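Side-chain contacts in hydrolase, HAD superfamily, subfamily III A (Legionella pneumophila, PDB 3N1U), which probably hydrolyses 3-deoxy-D-manno-octulosonate 8-phosphate to free KDO and inorganic phosphate in lipopolysaccharide biosynthesis, as a metal-dependent phosphatase of the HAD superfamily: residues A[106-109]-A[110-114]; A[164-167]-A[168-172]; A[151-154]-A[155-158]. All blocks are in the same frame, centred on the assembly; numbering follows the deposited sequence. Where two conformers were deposited one is given.

Overall arrangement
The three contacts are local arrangements at ends and turns of the α/β HAD fold. Contact 1 leads from helix 96-106 into the central strand 113-117, contact 3 leads into helix 158-169, and contact 2 closes that same helix. Contacts 1 and 2 have centres about 17 Å apart and meet through Ala114 CB and Ile166 CD1, 4.3 Å apart. Contact 3 does not touch either: its centre is about 24 Å from that of contact 1 and about 18 Å from that of contact 2. It lies near the metal site of Asp25, Asp27 and Asp118, Gly154 being about 7 Å from the Asp118 side chain; Asp111 of contact 1 is about 9 Å from a bound calcium ion.

Contact 1. Residues A[106-109]-A[110-114]; sequences LGLN and DDEFA
Asn109 and Glu112 are joined by two hydrogen bonds that run in opposite directions. The backbone N of Asn109 donates to Glu112 OE1 at 2.8 Å, almost straight at 169°, and reaches the anti lone pair of that carboxylate. Glu112 N returns a bond to Asn109 O at 2.9 Å, the donor standing above the carbonyl plane. With CG beside its backbone N (chi1 -61°) and the chain extended beyond, Glu112 lays its carboxylate back over the turn. A water makes a separate bridge, accepting from Asn109 ND2 and donating to Asp111 OD1; the other oxygen of Asp111 makes a salt bridge with Lys18.

The apolar part centres on the Phe113 ring. Leu108 CD1 lies over one face in a CH-pi contact, 4.2 Å from the centroid, while Leu108 CB approaches Phe113 CE2 to 3.7 Å. Leu106 CD1 comes in obliquely at 4.1 Å from Phe113 CE1. Tyr99 of helix 96-106 meets the ring edge-to-face, and Cys21 and Ile23 of strand 21-24 also touch it.

Two successive i to i+3 bonds, Glu112 N to Asn109 O and Phe113 N to Asp110 O (3.1 Å), define a 3-10 turn at 110-112, closing the link from helix 96-106 into strand 113-117 of the Rossmann-like HAD sheet.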
loop_
_atom_site.group_PDB
_atom_site.type_symbol
_atom_site.label_atom_id
_atom_site.label_comp_id
_atom_site.label_asym_id
_atom_site.label_seq_id
_atom_site.Cartn_x
_atom_site.Cartn_y
_atom_site.Cartn_z
ATOM N N LEU A 106 5.840 6.621 36.152
ATOM C CA LEU A 106 7.264 6.702 35.837
ATOM C C LEU A 106 8.034 7.732 36.667
ATOM O O LEU A 106 9.240 7.622 36.774
ATOM C CB LEU A 106 7.478 6.970 34.334
ATOM C CG LEU A 106 7.017 5.865 33.374
ATOM C CD1 LEU A 106 7.522 6.157 31.942
ATOM C CD2 LEU A 106 7.552 4.517 33.846
ATOM N N GLY A 107 7.358 8.758 37.190
ATOM C CA GLY A 107 8.056 9.784 38.030
ATOM C C GLY A 107 8.847 10.794 37.181
ATOM O O GLY A 107 9.761 11.457 37.665
ATOM N N LEU A 108 8.449 10.952 35.927
ATOM C CA LEU A 108 9.186 11.801 34.986
ATOM C C LEU A 108 8.636 13.220 34.838
ATOM O O LEU A 108 7.437 13.456 35.029
ATOM C CB LEU A 108 9.253 11.151 33.585
ATOM C CG LEU A 108 9.977 9.810 33.396
ATOM C CD1 LEU A 108 9.928 9.364 31.870
ATOM C CD2 LEU A 108 11.404 9.916 33.870
ATOM N N ASN A 109 9.514 14.156 34.470
ATOM C CA ASN A 109 9.034 15.495 34.133
ATOM C C ASN A 109 8.381 15.478 32.752
ATOM O O ASN A 109 8.750 14.618 31.905
ATOM C CB ASN A 109 10.200 16.489 34.148
ATOM C CG ASN A 109 10.806 16.637 35.522
ATOM O OD1 ASN A 109 10.136 16.398 36.546
ATOM N ND2 ASN A 109 12.113 17.015 35.566
ATOM N N ASP A 110 7.491 16.439 32.479
ATOM C CA ASP A 110 6.853 16.558 31.118
ATOM C C ASP A 110 7.945 16.564 30.036
ATOM O O ASP A 110 7.829 15.894 28.984
ATOM C CB ASP A 110 6.007 17.846 30.948
ATOM C CG ASP A 110 4.673 17.839 31.749
ATOM O OD1 ASP A 110 3.973 16.815 31.781
ATOM O OD2 ASP A 110 4.350 18.863 32.368
ATOM N N ASP A 111 9.045 17.272 30.302
ATOM C CA ASP A 111 10.035 17.423 29.262
ATOM C C ASP A 111 10.917 16.174 29.065
ATOM O O ASP A 111 11.778 16.169 28.209
ATOM C CB ASP A 111 10.849 18.721 29.401
ATOM C CG ASP A 111 11.811 18.717 30.598
ATOM O OD1 ASP A 111 11.850 17.741 31.367
ATOM O OD2 ASP A 111 12.551 19.718 30.761
ATOM N N GLU A 112 10.653 15.103 29.813
ATOM C CA GLU A 112 11.398 13.859 29.638
ATOM C C GLU A 112 10.600 12.852 28.828
ATOM O O GLU A 112 11.080 11.731 28.569
ATOM C CB GLU A 112 11.781 13.265 31.002
ATOM C CG GLU A 112 12.694 14.234 31.828
ATOM C CD GLU A 112 13.086 13.655 33.168
ATOM O OE1 GLU A 112 12.201 13.429 34.021
ATOM O OE2 GLU A 112 14.282 13.431 33.367
ATOM N N PHE A 113 9.393 13.254 28.426
ATOM C CA PHE A 113 8.590 12.455 27.485
ATOM C C PHE A 113 8.709 12.967 26.042
ATOM O O PHE A 113 8.751 14.195 25.818
ATOM C CB PHE A 113 7.093 12.542 27.873
ATOM C CG PHE A 113 6.733 11.726 29.053
ATOM C CD1 PHE A 113 6.523 10.344 28.926
ATOM C CD2 PHE A 113 6.608 12.339 30.328
ATOM C CE1 PHE A 113 6.218 9.574 30.048
ATOM C CE2 PHE A 113 6.286 11.571 31.447
ATOM C CZ PHE A 113 6.100 10.184 31.299
ATOM N N ALA A 114 8.751 12.028 25.082
ATOM C CA ALA A 114 8.404 12.314 23.693
ATOM C C ALA A 114 7.053 11.674 23.403
ATOM O O ALA A 114 6.692 10.657 24.040
ATOM C CB ALA A 114 9.537 11.768 22.720
HETATM O O HOH W 1 13.683 17.501 33.221
#

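Contact 2. Residues A[164-167]-A[168-172]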
loop_
_atom_site.group_PDB
_atom_site.type_symbol
_atom_site.label_atom_id
_atom_site.label_comp_id
_atom_site.label_asym_id
_atom_site.label_seq_id
_atom_site.Cartn_x
_atom_site.Cartn_y
_atom_site.Cartn_z
ATOM N N ASP A 164 15.655 6.653 16.272
ATOM C CA ASP A 164 17.048 6.891 15.856
ATOM C C ASP A 164 17.483 8.313 16.213
ATOM O O ASP A 164 18.568 8.480 16.726
ATOM C CB ASP A 164 17.250 6.644 14.357
ATOM C CG ASP A 164 17.264 5.165 13.990
ATOM O OD1 ASP A 164 17.142 4.288 14.899
ATOM O OD2 ASP A 164 17.374 4.882 12.767
ATOM N N LEU A 165 16.608 9.309 16.009
ATOM C CA LEU A 165 16.916 10.694 16.461
ATOM C C LEU A 165 17.266 10.743 17.956
ATOM O O LEU A 165 18.274 11.340 18.362
ATOM C CB LEU A 165 15.699 11.618 16.203
ATOM C CG LEU A 165 15.905 13.058 16.741
ATOM C CD1 LEU A 165 16.823 13.807 15.724
ATOM C CD2 LEU A 165 14.566 13.749 16.880
ATOM N N ILE A 166 16.459 10.083 18.769
ATOM C CA ILE A 166 16.637 10.108 20.229
ATOM C C ILE A 166 17.971 9.382 20.587
ATOM O O ILE A 166 18.840 9.915 21.336
ATOM C CB ILE A 166 15.418 9.480 20.932
ATOM C CG1 ILE A 166 14.150 10.379 20.790
ATOM C CG2 ILE A 166 15.710 9.172 22.446
ATOM C CD1 ILE A 166 12.848 9.616 21.134
ATOM N N LEU A 167 18.163 8.196 20.008
ATOM C CA LEU A 167 19.374 7.448 20.318
ATOM C C LEU A 167 20.617 8.202 19.887
ATOM O O LEU A 167 21.610 8.283 20.617
ATOM C CB LEU A 167 19.333 6.063 19.670
ATOM C CG LEU A 167 18.281 5.096 20.275
ATOM C CD1 LEU A 167 18.170 3.906 19.328
ATOM C CD2 LEU A 167 18.759 4.647 21.642
ATOM N N ASN A 168 20.554 8.779 18.704
ATOM C CA ASN A 168 21.699 9.566 18.210
ATOM C C ASN A 168 22.015 10.795 19.047
ATOM O O ASN A 168 23.196 11.078 19.332
ATOM C CB ASN A 168 21.517 9.884 16.722
ATOM C CG ASN A 168 21.913 8.672 15.839
ATOM O OD1 ASN A 168 22.943 8.022 16.101
ATOM N ND2 ASN A 168 21.114 8.368 14.834
ATOM N N ALA A 169 20.972 11.518 19.451
ATOM C CA ALA A 169 21.129 12.686 20.336
ATOM C C ALA A 169 21.806 12.369 21.662
ATOM O O ALA A 169 22.533 13.196 22.203
ATOM C CB ALA A 169 19.782 13.368 20.559
ATOM N N GLN A 170 21.531 11.178 22.187
ATOM C CA GLN A 170 22.010 10.761 23.465
ATOM C C GLN A 170 23.271 9.897 23.391
ATOM O O GLN A 170 23.738 9.413 24.410
ATOM C CB GLN A 170 20.876 10.003 24.163
ATOM C CG GLN A 170 19.656 10.910 24.498
ATOM C CD GLN A 170 18.597 10.147 25.301
ATOM O OE1 GLN A 170 18.911 9.164 25.981
ATOM N NE2 GLN A 170 17.357 10.608 25.248
ATOM N N ASN A 171 23.788 9.714 22.168
ATOM C CA ASN A 171 24.983 8.897 21.909
ATOM C C ASN A 171 24.793 7.464 22.417
ATOM O O ASN A 171 25.742 6.858 22.951
ATOM C CB ASN A 171 26.253 9.546 22.510
ATOM C CG ASN A 171 26.581 10.903 21.890
ATOM O OD1 ASN A 171 26.537 11.076 20.680
ATOM N ND2 ASN A 171 26.930 11.863 22.729
ATOM N N LYS A 172 23.576 6.928 22.237
ATOM C CA LYS A 172 23.201 5.588 22.697
ATOM C C LYS A 172 22.918 4.590 21.566
ATOM O O LYS A 172 22.529 3.455 21.827
ATOM C CB LYS A 172 21.976 5.647 23.631
ATOM C CG LYS A 172 22.295 6.179 25.018
ATOM C CD LYS A 172 21.047 6.395 25.879
ATOM C CE LYS A 172 21.488 6.968 27.300
ATOM N NZ LYS A 172 20.276 7.658 27.856
#
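Leu167 and Lys172 meet both through backbone and through side chains as the helix ends. Lys172 N donates to Leu167 O at 2.9 Å, an angle of 170° showing a nearly straight bond. Leu167 CD2 comes within 3.9 Å of Lys172 CB, the two side chains crossing at about a right angle, so it is the first methylene of the lysine that supplies the apolar surface. Beside this pair, Ile166 and Gln170, one helical turn apart from each other, run side by side in the same direction. The CG2 branch of Ile166, which stands opposite the backbone N across the CA-CB bond, lies 3.6 Å from Gln170 NE2.

The next shell fixes these groups. Asn171 takes a positive phi of 57°, and its N bonds to Asn168 O at 3.2 Å. Together with the Lys172 bond this makes a Schellman motif, in which the Leu167-Lys172 apolar contact is the usual companion. Upstream, Asn168 N to Asp164 O (2.8 Å) and Ala169 N to Leu165 O (2.9 Å) continue the helical ladder.

Further out, helix 49-60 supplies Leu57 and Leu58 against Leu167, and helix 3-17 supplies Leu13 and Ala16 against Ala169. Gln170 NE2 donates to the carbonyls of Ala16 and Ile19, while Gln170 OE1 accepts from Lys172 NZ at 2.8 Å. With NE2 spent on two carbonyls and OE1 on the ammonium, the amide should be held in one rotation, and the lysine charge gains a neutral polar partner.

Contact 3. Residues A[151-154]-A[155-158]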
loop_
_atom_site.group_PDB
_atom_site.type_symbol
_atom_site.label_atom_id
_atom_site.label_comp_id
_atom_site.label_asym_id
_atom_site.label_seq_id
_atom_site.Cartn_x
_atom_site.Cartn_y
_atom_site.Cartn_z
ATOM N N GLU A 151 9.907 12.395 8.260
ATOM C CA GLU A 151 9.844 12.365 6.798
ATOM C C GLU A 151 8.890 11.264 6.422
ATOM O O GLU A 151 8.067 11.411 5.521
ATOM C CB GLU A 151 11.227 12.100 6.180
ATOM C CG GLU A 151 12.263 13.177 6.542
ATOM C CD GLU A 151 11.990 14.523 5.863
ATOM O OE1 GLU A 151 12.467 14.703 4.716
ATOM O OE2 GLU A 151 11.328 15.414 6.481
ATOM N N ARG A 152 9.027 10.119 7.083
ATOM C CA ARG A 152 8.208 8.970 6.740
ATOM C C ARG A 152 6.789 9.048 7.300
ATOM O O ARG A 152 6.534 9.789 8.265
ATOM C CB ARG A 152 8.918 7.669 7.168
ATOM C CG ARG A 152 10.177 7.388 6.324
ATOM C CD ARG A 152 11.226 6.605 7.149
ATOM N NE ARG A 152 12.578 6.526 6.545
ATOM C CZ ARG A 152 13.577 7.374 6.804
ATOM N NH1 ARG A 152 13.404 8.386 7.655
ATOM N NH2 ARG A 152 14.788 7.188 6.261
ATOM N N THR A 153 5.879 8.257 6.721
ATOM C CA THR A 153 4.477 8.202 7.130
ATOM C C THR A 153 4.315 7.106 8.203
ATOM O O THR A 153 5.204 6.248 8.359
ATOM C CB THR A 153 3.482 7.930 5.938
ATOM O OG1 THR A 153 3.778 6.647 5.412
ATOM C CG2 THR A 153 3.656 8.991 4.773
ATOM N N GLY A 154 3.216 7.184 8.955
ATOM C CA GLY A 154 2.848 6.193 10.010
ATOM C C GLY A 154 2.835 4.801 9.380
ATOM O O GLY A 154 2.347 4.609 8.221
ATOM N N GLY A 155 3.315 3.816 10.158
ATOM C CA GLY A 155 3.479 2.429 9.682
ATOM C C GLY A 155 4.481 2.178 8.593
ATOM O O GLY A 155 4.483 1.131 7.995
ATOM N N ARG A 156 5.336 3.149 8.289
ATOM C CA ARG A 156 6.295 2.931 7.232
ATOM C C ARG A 156 7.716 3.214 7.715
ATOM O O ARG A 156 8.619 3.368 6.895
ATOM C CB ARG A 156 5.982 3.812 6.024
ATOM C CG ARG A 156 4.631 3.520 5.420
ATOM C CD ARG A 156 4.591 2.078 4.960
ATOM N NE ARG A 156 3.418 1.798 4.126
ATOM C CZ ARG A 156 2.304 1.226 4.568
ATOM N NH1 ARG A 156 2.187 0.900 5.852
ATOM N NH2 ARG A 156 1.303 1.005 3.716
ATOM N N GLY A 157 7.890 3.333 9.037
ATOM C CA GLY A 157 9.223 3.671 9.609
ATOM C C GLY A 157 9.367 5.067 10.240
ATOM O O GLY A 157 10.497 5.466 10.561
ATOM N N ALA A 158 8.247 5.799 10.379
ATOM C CA ALA A 158 8.270 7.145 11.030
ATOM C C ALA A 158 8.674 7.010 12.512
ATOM O O ALA A 158 9.474 7.784 13.005
ATOM C CB ALA A 158 6.920 7.834 10.942
#
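Thr153 and Arg156 are brought together by two side-chain torsions. Thr153 OG1 sits between its own backbone N and carbonyl carbon (chi1 63°), and Arg156 sets CG beside its own backbone N (chi1 -61°), which brings Arg156 CG to 3.2 Å from Thr153 OG1. Both belong to a type II beta turn running from Thr153 to Arg156. Its closing hydrogen bond goes from Arg156 N to Thr153 O at 3.1 Å, with the donor above the carbonyl plane. Gly155 occupies the third position of the turn with phi 65°, the positive value this turn type requires.

A bend at chi2 then carries the guanidinium group back over the turn. Arg156 NH1 donates to Gly155 O at 3.1 Å, with that oxygen nearly in the guanidinium plane. Arg156 was modelled in two conformers, so this bond and the short CG contact describe one of them. The side chain also packs on Leu34 of a neighbouring subunit.

Two hydrogen bonds from the turn's backbone reach surrounding loops: Gly154 N donates to the side-chain OD1 of Asn137, and Gly155 pairs with the backbone of Val29, just past the metal-binding Asp25 and Asp27. The turn lies near the metal site, Gly154 being about 9 Å from a bound calcium ion.

Beyond the turn the chain enters helix 158-169, with Gly157 at the N-cap position. Arg152 spans this junction. Its extended chain places Arg152 CD 3.7 Å from Gly157 O, and NH1 continues to a salt bridge with Glu161 in the first turn of the helix. On the Ala158 side, the methyl group rests against two successive carbonyl oxygens, with Ala158 CB 3.3 Å from Arg152 O and 3.5 Å from Thr153 O.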